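Local structure of alkyltransferase-like protein 1 (3GVA) at residues A[9-13]-A[28-32]; A[21-25]-A[58-62]; A[63-69]-A[94-99]. The protein recognises O6-alkylguanine lesions in DNA, bends the duplex and flips the damaged base into a hydrophobic pocket, presenting the lesion to nucleotide excision repair. All coordinates share one frame; numbering follows the deposited sequence.

Overall arrangement
Along the chain, interactions 1 and 2 interleave: helix 3-14 supplies 9-13, the loop after it 21-25, 28-32 comes from the last turn of helix 25-31 and the residue after it, and the loop beyond helix 38-46 supplies 58-62. Interaction 3 then follows in series, beginning at residue 63. The centres of interactions 1 and 2 are about 12 Å apart, those of 2 and 3 about 13 Å, and those of 1 and 3, on opposite sides of the chain's centre, about 24 Å. Interaction 2 touches both others, Ser23 meeting Ile28 and Ile60 meeting Ile66 and Leu99. It thus links the helices near Tyr25 and Arg39 to the loop carrying Arg69.

Interaction 1. Residues A[9-13]-A[28-32]; sequences KVYDA and IARYV
Ala13 fits its methyl group among three side chains from the C-terminal end of helix 25-31 and the residue after it, and the apolar part of the contact centres on it. Its CB lies 3.5 Å from Val32 CG1 and 3.9 Å from Ile28 CG2, while the Tyr31 ring brings its edge, at CD2, to within 4.0 Å of the same CB. A side chain this small lets the two helices come close, with Ala13 and Ile28 CA atoms 6.8 Å apart. Val10 CG1 only grazes Ile28 CG2 from one turn back, and otherwise packs on Val41, Ala44 and Met45 of helix 38-46.

The polar part is a single hydrogen bond, from Lys9 NZ to Val32 O at 2.9 Å. The lysine chain runs out extended and bends only at its last torsion (chi4 -53°), turning the ammonium back to this carbonyl, which it meets well off the C=O direction, at 112°. Val32 is the first residue beyond helix 25-31, so a positive charge there probably also suits the helix dipole.

Helix 3-14 thus backs onto helix 25-31, which with helix 38-46, bearing the arginine finger Arg39, is consistent with the helix-turn-helix of the alkyltransferase DNA-binding domain.

Interaction 2. Residues A[21-25]-A[58-62]; sequences KVSTY and RVINS
Ile60 is tied to Ser23 through its backbone and to Val22 through its side chain. Its N donates to Ser23 O at 2.9 Å in a nearly straight bond (166° at the hydrogen), and its CD1 meets Val22 CG2 at 3.8 Å. With chi1 at 64°, CG1 sits between the backbone N and the carbonyl carbon, and this branch carries CD1 to Val22 and Leu99, while CG2 lies on Ile66. Leu101 touches both Val22 and Ile60, and Leu82 packs on Val22. A branched aliphatic chain suits this buried spot.

Thr24 lies against the carbonyl of Ile60, its CG2 packed close to the oxygen. That oxygen also receives a hydrogen bond from a water at 2.7 Å, which in turn accepts one from Tyr25 N and lies above one face of the Tyr25 ring, toward its rim. Thr24 is the N-cap residue of helix 25-31: its OG1 accepts from Glu27 N and also hydrogen-bonds a second water that is shared with Ser62 OG. One residue thus packs with its methyl and caps with its oxygen.

Arg58 contributes its carbonyl, which accepts a hydrogen bond from Ser23 N at 2.8 Å, and the aliphatic part of its side chain, which passes by Lys21 O with CG 3.4 Å away. Its guanidinium continues to a salt bridge with Glu85. Between Arg58 and Ile60, Val59 directs CG1 at the Tyr25 ring, 3.6 Å from CE1.

The two backbone bonds embrace Ser23 in the pattern of a single parallel bridge to Val59. Direct bonds in the middle and waters at the helix start probably help to hold the backbone that leads into Tyr25, inferred to be required for phosphate rotation and nucleotide flipping.

Interaction 3. Residues A[63-69]-A[94-99]; sequences RGTISKR and LGEYKL
Tyr97 lays the base of its side chain against Ile66 and Ser67, with CB 3.7 Å from Ile66 CG1 and ring atom CD2 3.3 Å from Ser67 OG. The hydroxyl of Ser67 also accepts a hydrogen bond from Tyr97 N, at 3.2 Å and 162°; chi1 of 68° places OG where it can take this backbone N-H. A serine thus stands in for a main-chain acceptor.

Beyond it lies one short antiparallel bridge. Ile66 N donates to Tyr97 O, and Leu99 N to Gly64 O, each at 3.0 Å, so that Thr65 and Lys98 form a non-hydrogen-bonded antiparallel pair. Gly64 has a positive phi of 88°, which glycine adopts readily, and its bare CA leaves room for Leu99 O. Glu96 rests the aliphatic part of its side chain on Ser67 O, with CB 3.1 Å away, while OE1 is hydrogen-bonded to Thr92 OG1.

Near the other end, Arg69 CG packs on Gly95 CA at 3.4 Å, again where a side chain is absent. This arginine, which probes the electrostatic potential of the flipped base, is poorly ordered here.

Strand 97-98 lies between loop 63-69 and strand 90-91, its antiparallel partner. Helix 73-84 packs against the Ile66 and Tyr97 side chains: Gln78, Lys79 and Leu82 meet Ile66, and Lys79 makes a cation-pi contact with Tyr97.

Interaction 1. Residues A[9-13]-A[28-32]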
loop_
_atom_site.group_PDB
_atom_site.type_symbol
_atom_site.label_atom_id
_atom_site.label_comp_id
_atom_site.label_asym_id
_atom_site.label_seq_id
_atom_site.Cartn_x
_atom_site.Cartn_y
_atom_site.Cartn_z
ATOM N N LYS A 9 12.640 -1.710 -8.438
ATOM C CA LYS A 9 12.521 -3.053 -7.866
ATOM C C LYS A 9 11.305 -3.087 -6.935
ATOM O O LYS A 9 10.605 -4.105 -6.818
ATOM C CB LYS A 9 13.792 -3.389 -7.084
ATOM C CG LYS A 9 13.991 -4.873 -6.822
ATOM C CD LYS A 9 15.275 -5.131 -6.043
ATOM C CE LYS A 9 15.603 -6.617 -5.996
ATOM N NZ LYS A 9 14.464 -7.439 -5.489
ATOM N N VAL A 10 11.065 -1.960 -6.268
ATOM C CA VAL A 10 9.929 -1.829 -5.368
ATOM C C VAL A 10 8.651 -1.827 -6.206
ATOM O O VAL A 10 7.705 -2.554 -5.901
ATOM C CB VAL A 10 10.014 -0.515 -4.554
ATOM C CG1 VAL A 10 8.678 -0.227 -3.881
ATOM C CG2 VAL A 10 11.120 -0.631 -3.493
ATOM N N TYR A 11 8.627 -1.012 -7.264
ATOM C CA TYR A 11 7.445 -0.943 -8.119
ATOM C C TYR A 11 7.128 -2.290 -8.744
ATOM O O TYR A 11 5.962 -2.654 -8.853
ATOM C CB TYR A 11 7.609 0.130 -9.204
ATOM C CG TYR A 11 7.930 1.498 -8.625
ATOM C CD1 TYR A 11 7.533 1.838 -7.323
ATOM C CD2 TYR A 11 8.635 2.445 -9.365
ATOM C CE1 TYR A 11 7.838 3.086 -6.776
ATOM C CE2 TYR A 11 8.941 3.696 -8.833
ATOM C CZ TYR A 11 8.540 4.006 -7.538
ATOM O OH TYR A 11 8.850 5.231 -7.002
ATOM N N ASP A 12 8.164 -3.029 -9.138
ATOM C CA ASP A 12 7.982 -4.354 -9.720
ATOM C C ASP A 12 7.280 -5.233 -8.706
ATOM O O ASP A 12 6.375 -5.991 -9.043
ATOM C CB ASP A 12 9.325 -5.015 -10.056
ATOM C CG ASP A 12 9.939 -4.485 -11.324
ATOM O OD1 ASP A 12 9.182 -4.232 -12.279
ATOM O OD2 ASP A 12 11.180 -4.339 -11.375
ATOM N N ALA A 13 7.711 -5.131 -7.456
ATOM C CA ALA A 13 7.123 -5.934 -6.398
ATOM C C ALA A 13 5.662 -5.567 -6.166
ATOM O O ALA A 13 4.820 -6.448 -5.999
ATOM C CB ALA A 13 7.930 -5.772 -5.102
ATOM N N ILE A 28 7.012 -5.758 1.644
ATOM C CA ILE A 28 7.632 -5.602 0.332
ATOM C C ILE A 28 9.149 -5.583 0.453
ATOM O O ILE A 28 9.849 -6.222 -0.339
ATOM C CB ILE A 28 7.154 -4.308 -0.358
ATOM C CG1 ILE A 28 5.657 -4.413 -0.672
ATOM C CG2 ILE A 28 7.971 -4.042 -1.622
ATOM C CD1 ILE A 28 5.289 -5.497 -1.685
ATOM N N ALA A 29 9.656 -4.860 1.446
ATOM C CA ALA A 29 11.098 -4.770 1.656
ATOM C C ALA A 29 11.693 -6.153 1.884
ATOM O O ALA A 29 12.748 -6.473 1.352
ATOM C CB ALA A 29 11.402 -3.862 2.839
ATOM N N ARG A 30 11.008 -6.976 2.671
ATOM C CA ARG A 30 11.481 -8.326 2.946
ATOM C C ARG A 30 11.314 -9.195 1.701
ATOM O O ARG A 30 12.106 -10.110 1.454
ATOM C CB ARG A 30 10.709 -8.933 4.128
ATOM C CG ARG A 30 11.037 -8.308 5.487
ATOM C CD ARG A 30 10.361 -9.053 6.650
ATOM N NE ARG A 30 8.941 -8.729 6.817
ATOM C CZ ARG A 30 8.483 -7.596 7.352
ATOM N NH1 ARG A 30 9.329 -6.664 7.777
ATOM N NH2 ARG A 30 7.173 -7.395 7.472
ATOM N N TYR A 31 10.291 -8.893 0.910
ATOM C CA TYR A 31 10.026 -9.646 -0.311
ATOM C C TYR A 31 11.091 -9.425 -1.393
ATOM O O TYR A 31 11.440 -10.354 -2.119
ATOM C CB TYR A 31 8.654 -9.274 -0.874
ATOM C CG TYR A 31 8.303 -10.019 -2.138
ATOM C CD1 TYR A 31 8.113 -11.397 -2.126
ATOM C CD2 TYR A 31 8.152 -9.342 -3.350
ATOM C CE1 TYR A 31 7.778 -12.086 -3.287
ATOM C CE2 TYR A 31 7.820 -10.022 -4.513
ATOM C CZ TYR A 31 7.631 -11.392 -4.471
ATOM O OH TYR A 31 7.282 -12.069 -5.613
ATOM N N VAL A 32 11.599 -8.202 -1.507
ATOM C CA VAL A 32 12.614 -7.904 -2.513
ATOM C C VAL A 32 14.046 -8.091 -2.010
ATOM O O VAL A 32 14.991 -7.606 -2.634
ATOM C CB VAL A 32 12.469 -6.466 -3.069
ATOM C CG1 VAL A 32 11.111 -6.299 -3.711
ATOM C CG2 VAL A 32 12.685 -5.443 -1.970
#

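Interaction 2. Residues A[21-25]-A[58-62]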
loop_
_atom_site.group_PDB
_atom_site.type_symbol
_atom_site.label_atom_id
_atom_site.label_comp_id
_atom_site.label_asym_id
_atom_site.label_seq_id
_atom_site.Cartn_x
_atom_site.Cartn_y
_atom_site.Cartn_z
ATOM N N LYS A 21 -5.921 -7.913 -3.010
ATOM C CA LYS A 21 -5.006 -8.177 -1.900
ATOM C C LYS A 21 -4.196 -6.924 -1.577
ATOM O O LYS A 21 -4.198 -5.970 -2.345
ATOM C CB LYS A 21 -4.056 -9.321 -2.259
ATOM C CG LYS A 21 -4.745 -10.667 -2.454
ATOM C CD LYS A 21 -5.315 -11.181 -1.150
ATOM C CE LYS A 21 -6.025 -12.511 -1.336
ATOM N NZ LYS A 21 -6.617 -12.979 -0.048
ATOM N N VAL A 22 -3.508 -6.921 -0.440
ATOM C CA VAL A 22 -2.706 -5.762 -0.064
ATOM C C VAL A 22 -1.383 -6.184 0.554
ATOM O O VAL A 22 -1.172 -7.359 0.856
ATOM C CB VAL A 22 -3.453 -4.839 0.956
ATOM C CG1 VAL A 22 -4.806 -4.411 0.388
ATOM C CG2 VAL A 22 -3.637 -5.551 2.299
ATOM N N SER A 23 -0.486 -5.224 0.735
ATOM C CA SER A 23 0.796 -5.508 1.357
ATOM C C SER A 23 1.248 -4.259 2.103
ATOM O O SER A 23 0.512 -3.265 2.160
ATOM C CB SER A 23 1.835 -5.921 0.309
ATOM O OG SER A 23 2.973 -6.485 0.942
ATOM N N THR A 24 2.443 -4.309 2.684
ATOM C CA THR A 24 2.969 -3.173 3.440
ATOM C C THR A 24 4.426 -2.891 3.070
ATOM O O THR A 24 5.089 -3.717 2.431
ATOM C CB THR A 24 2.904 -3.441 4.956
ATOM O OG1 THR A 24 3.717 -4.579 5.264
ATOM C CG2 THR A 24 1.480 -3.725 5.396
ATOM N N TYR A 25 4.925 -1.729 3.482
ATOM C CA TYR A 25 6.303 -1.359 3.199
ATOM C C TYR A 25 7.256 -2.436 3.713
ATOM O O TYR A 25 8.193 -2.840 3.018
ATOM C CB TYR A 25 6.666 -0.025 3.864
ATOM C CG TYR A 25 5.873 1.173 3.385
ATOM C CD1 TYR A 25 5.266 1.178 2.131
ATOM C CD2 TYR A 25 5.762 2.314 4.173
ATOM C CE1 TYR A 25 4.564 2.293 1.673
ATOM C CE2 TYR A 25 5.067 3.438 3.727
ATOM C CZ TYR A 25 4.470 3.418 2.476
ATOM O OH TYR A 25 3.783 4.524 2.026
ATOM N N ARG A 58 -2.737 -0.793 -3.254
ATOM C CA ARG A 58 -2.685 -2.079 -2.562
ATOM C C ARG A 58 -1.640 -2.115 -1.448
ATOM O O ARG A 58 -1.476 -3.127 -0.774
ATOM C CB ARG A 58 -2.430 -3.211 -3.562
ATOM C CG ARG A 58 -3.606 -3.415 -4.512
ATOM C CD ARG A 58 -3.346 -4.482 -5.549
ATOM N NE ARG A 58 -4.366 -4.424 -6.592
ATOM C CZ ARG A 58 -4.179 -4.819 -7.848
ATOM N NH1 ARG A 58 -3.008 -5.315 -8.224
ATOM N NH2 ARG A 58 -5.149 -4.669 -8.740
ATOM N N VAL A 59 -0.932 -1.012 -1.254
ATOM C CA VAL A 59 0.064 -0.936 -0.188
ATOM C C VAL A 59 -0.534 -0.070 0.933
ATOM O O VAL A 59 -0.907 1.081 0.706
ATOM C CB VAL A 59 1.390 -0.310 -0.702
ATOM C CG1 VAL A 59 2.448 -0.339 0.393
ATOM C CG2 VAL A 59 1.894 -1.086 -1.915
ATOM N N ILE A 60 -0.656 -0.636 2.132
ATOM C CA ILE A 60 -1.234 0.093 3.259
ATOM C C ILE A 60 -0.321 -0.028 4.467
ATOM O O ILE A 60 0.581 -0.856 4.470
ATOM C CB ILE A 60 -2.621 -0.479 3.649
ATOM C CG1 ILE A 60 -2.480 -1.926 4.133
ATOM C CG2 ILE A 60 -3.557 -0.429 2.453
ATOM C CD1 ILE A 60 -3.784 -2.542 4.613
ATOM N N ASN A 61 -0.544 0.781 5.498
ATOM C CA ASN A 61 0.318 0.660 6.663
ATOM C C ASN A 61 -0.032 -0.600 7.444
ATOM O O ASN A 61 -1.131 -1.153 7.310
ATOM C CB ASN A 61 0.257 1.922 7.543
ATOM C CG ASN A 61 -1.141 2.290 7.953
ATOM O OD1 ASN A 61 -1.779 1.582 8.729
ATOM N ND2 ASN A 61 -1.630 3.418 7.439
ATOM N N SER A 62 0.926 -1.061 8.239
ATOM C CA SER A 62 0.791 -2.277 9.032
ATOM C C SER A 62 -0.438 -2.351 9.932
ATOM O O SER A 62 -0.929 -3.448 10.218
ATOM C CB SER A 62 2.048 -2.470 9.883
ATOM O OG SER A 62 3.209 -2.344 9.083
HETATM O O HOH W 1 4.330 -4.834 7.964
HETATM O O HOH W 2 3.089 0.013 4.918
#

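Interaction 3. Residues A[63-69]-A[94-99]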
loop_
_atom_site.group_PDB
_atom_site.type_symbol
_atom_site.label_atom_id
_atom_site.label_comp_id
_atom_site.label_asym_id
_atom_site.label_seq_id
_atom_site.Cartn_x
_atom_site.Cartn_y
_atom_site.Cartn_z
ATOM N N ARG A 63 -0.934 -1.200 10.376
ATOM C CA ARG A 63 -2.097 -1.170 11.255
ATOM C C ARG A 63 -3.418 -1.423 10.530
ATOM O O ARG A 63 -4.463 -1.560 11.168
ATOM C CB ARG A 63 -2.164 0.173 11.985
ATOM C CG ARG A 63 -0.893 0.525 12.741
ATOM C CD ARG A 63 -1.095 1.762 13.595
ATOM N NE ARG A 63 -1.984 1.471 14.714
ATOM C CZ ARG A 63 -2.504 2.389 15.518
ATOM N NH1 ARG A 63 -2.229 3.670 15.332
ATOM N NH2 ARG A 63 -3.294 2.024 16.513
ATOM N N GLY A 64 -3.367 -1.483 9.201
ATOM C CA GLY A 64 -4.569 -1.725 8.419
ATOM C C GLY A 64 -5.326 -0.460 8.058
ATOM O O GLY A 64 -6.385 -0.518 7.436
ATOM N N THR A 65 -4.790 0.693 8.445
ATOM C CA THR A 65 -5.450 1.953 8.144
ATOM C C THR A 65 -4.951 2.531 6.832
ATOM O O THR A 65 -3.869 2.180 6.361
ATOM C CB THR A 65 -5.223 2.974 9.275
ATOM O OG1 THR A 65 -3.849 2.938 9.679
ATOM C CG2 THR A 65 -6.102 2.644 10.465
ATOM N N ILE A 66 -5.749 3.409 6.236
ATOM C CA ILE A 66 -5.374 4.029 4.972
ATOM C C ILE A 66 -5.604 5.536 4.996
ATOM O O ILE A 66 -5.408 6.215 3.985
ATOM C CB ILE A 66 -6.179 3.433 3.796
ATOM C CG1 ILE A 66 -7.672 3.652 4.029
ATOM C CG2 ILE A 66 -5.897 1.940 3.671
ATOM C CD1 ILE A 66 -8.549 3.142 2.897
ATOM N N SER A 67 -6.020 6.059 6.145
ATOM C CA SER A 67 -6.275 7.491 6.251
ATOM C C SER A 67 -6.450 7.981 7.684
ATOM O O SER A 67 -6.388 7.210 8.642
ATOM C CB SER A 67 -7.528 7.857 5.454
ATOM O OG SER A 67 -8.683 7.307 6.058
ATOM N N LYS A 68 -6.675 9.288 7.795
ATOM C CA LYS A 68 -6.902 9.971 9.063
ATOM C C LYS A 68 -8.068 10.888 8.715
ATOM O O LYS A 68 -8.103 11.427 7.607
ATOM C CB LYS A 68 -5.673 10.800 9.439
ATOM C CG LYS A 68 -4.350 10.062 9.262
ATOM C CD LYS A 68 -3.153 10.976 9.521
ATOM C CE LYS A 68 -1.834 10.278 9.231
ATOM N NZ LYS A 68 -1.596 9.092 10.105
ATOM N N ARG A 69 -9.019 11.073 9.631
ATOM C CA ARG A 69 -10.160 11.927 9.318
ATOM C C ARG A 69 -9.727 13.298 8.824
ATOM O O ARG A 69 -9.395 14.192 9.599
ATOM C CB ARG A 69 -11.103 12.064 10.512
ATOM C CG ARG A 69 -12.555 11.797 10.128
ATOM C CD ARG A 69 -13.012 12.716 9.001
ATOM N NE ARG A 69 -13.817 12.023 7.995
ATOM C CZ ARG A 69 -14.962 11.393 8.247
ATOM N NH1 ARG A 69 -15.624 10.794 7.265
ATOM N NH2 ARG A 69 -15.445 11.354 9.482
ATOM N N LEU A 94 -11.791 7.203 15.351
ATOM C CA LEU A 94 -10.919 8.346 15.120
ATOM C C LEU A 94 -11.191 8.966 13.755
ATOM O O LEU A 94 -10.651 10.021 13.431
ATOM C CB LEU A 94 -9.450 7.922 15.196
ATOM C CG LEU A 94 -8.905 7.521 16.567
ATOM C CD1 LEU A 94 -7.440 7.113 16.432
ATOM C CD2 LEU A 94 -9.055 8.689 17.539
ATOM N N GLY A 95 -12.025 8.303 12.957
ATOM C CA GLY A 95 -12.343 8.808 11.632
ATOM C C GLY A 95 -11.455 8.226 10.542
ATOM O O GLY A 95 -11.516 8.646 9.387
ATOM N N GLU A 96 -10.625 7.256 10.907
ATOM C CA GLU A 96 -9.730 6.619 9.951
ATOM C C GLU A 96 -10.424 5.448 9.270
ATOM O O GLU A 96 -11.201 4.730 9.892
ATOM C CB GLU A 96 -8.499 6.057 10.655
ATOM C CG GLU A 96 -7.803 6.978 11.617
ATOM C CD GLU A 96 -6.995 6.189 12.620
ATOM O OE1 GLU A 96 -7.616 5.506 13.464
ATOM O OE2 GLU A 96 -5.748 6.235 12.557
ATOM N N TYR A 97 -10.132 5.252 7.992
ATOM C CA TYR A 97 -10.695 4.126 7.267
ATOM C C TYR A 97 -9.736 2.973 7.514
ATOM O O TYR A 97 -8.517 3.145 7.466
ATOM C CB TYR A 97 -10.825 4.466 5.784
ATOM C CG TYR A 97 -11.957 5.440 5.552
ATOM C CD1 TYR A 97 -13.264 5.103 5.906
ATOM C CD2 TYR A 97 -11.725 6.704 5.017
ATOM C CE1 TYR A 97 -14.312 5.999 5.738
ATOM C CE2 TYR A 97 -12.773 7.615 4.843
ATOM C CZ TYR A 97 -14.062 7.251 5.206
ATOM O OH TYR A 97 -15.106 8.133 5.044
ATOM N N LYS A 98 -10.284 1.796 7.790
ATOM C CA LYS A 98 -9.452 0.647 8.118
ATOM C C LYS A 98 -9.984 -0.656 7.545
ATOM O O LYS A 98 -11.145 -0.754 7.158
ATOM C CB LYS A 98 -9.370 0.540 9.647
ATOM C CG LYS A 98 -8.482 -0.553 10.204
ATOM C CD LYS A 98 -8.555 -0.551 11.733
ATOM C CE LYS A 98 -7.577 -1.541 12.355
ATOM N NZ LYS A 98 -7.744 -2.923 11.815
ATOM N N LEU A 99 -9.125 -1.662 7.495
ATOM C CA LEU A 99 -9.539 -2.962 7.003
ATOM C C LEU A 99 -8.818 -4.035 7.801
ATOM O O LEU A 99 -7.799 -3.763 8.443
ATOM C CB LEU A 99 -9.239 -3.085 5.506
ATOM C CG LEU A 99 -7.798 -2.860 5.044
ATOM C CD1 LEU A 99 -6.944 -4.050 5.420
ATOM C CD2 LEU A 99 -7.779 -2.653 3.536
#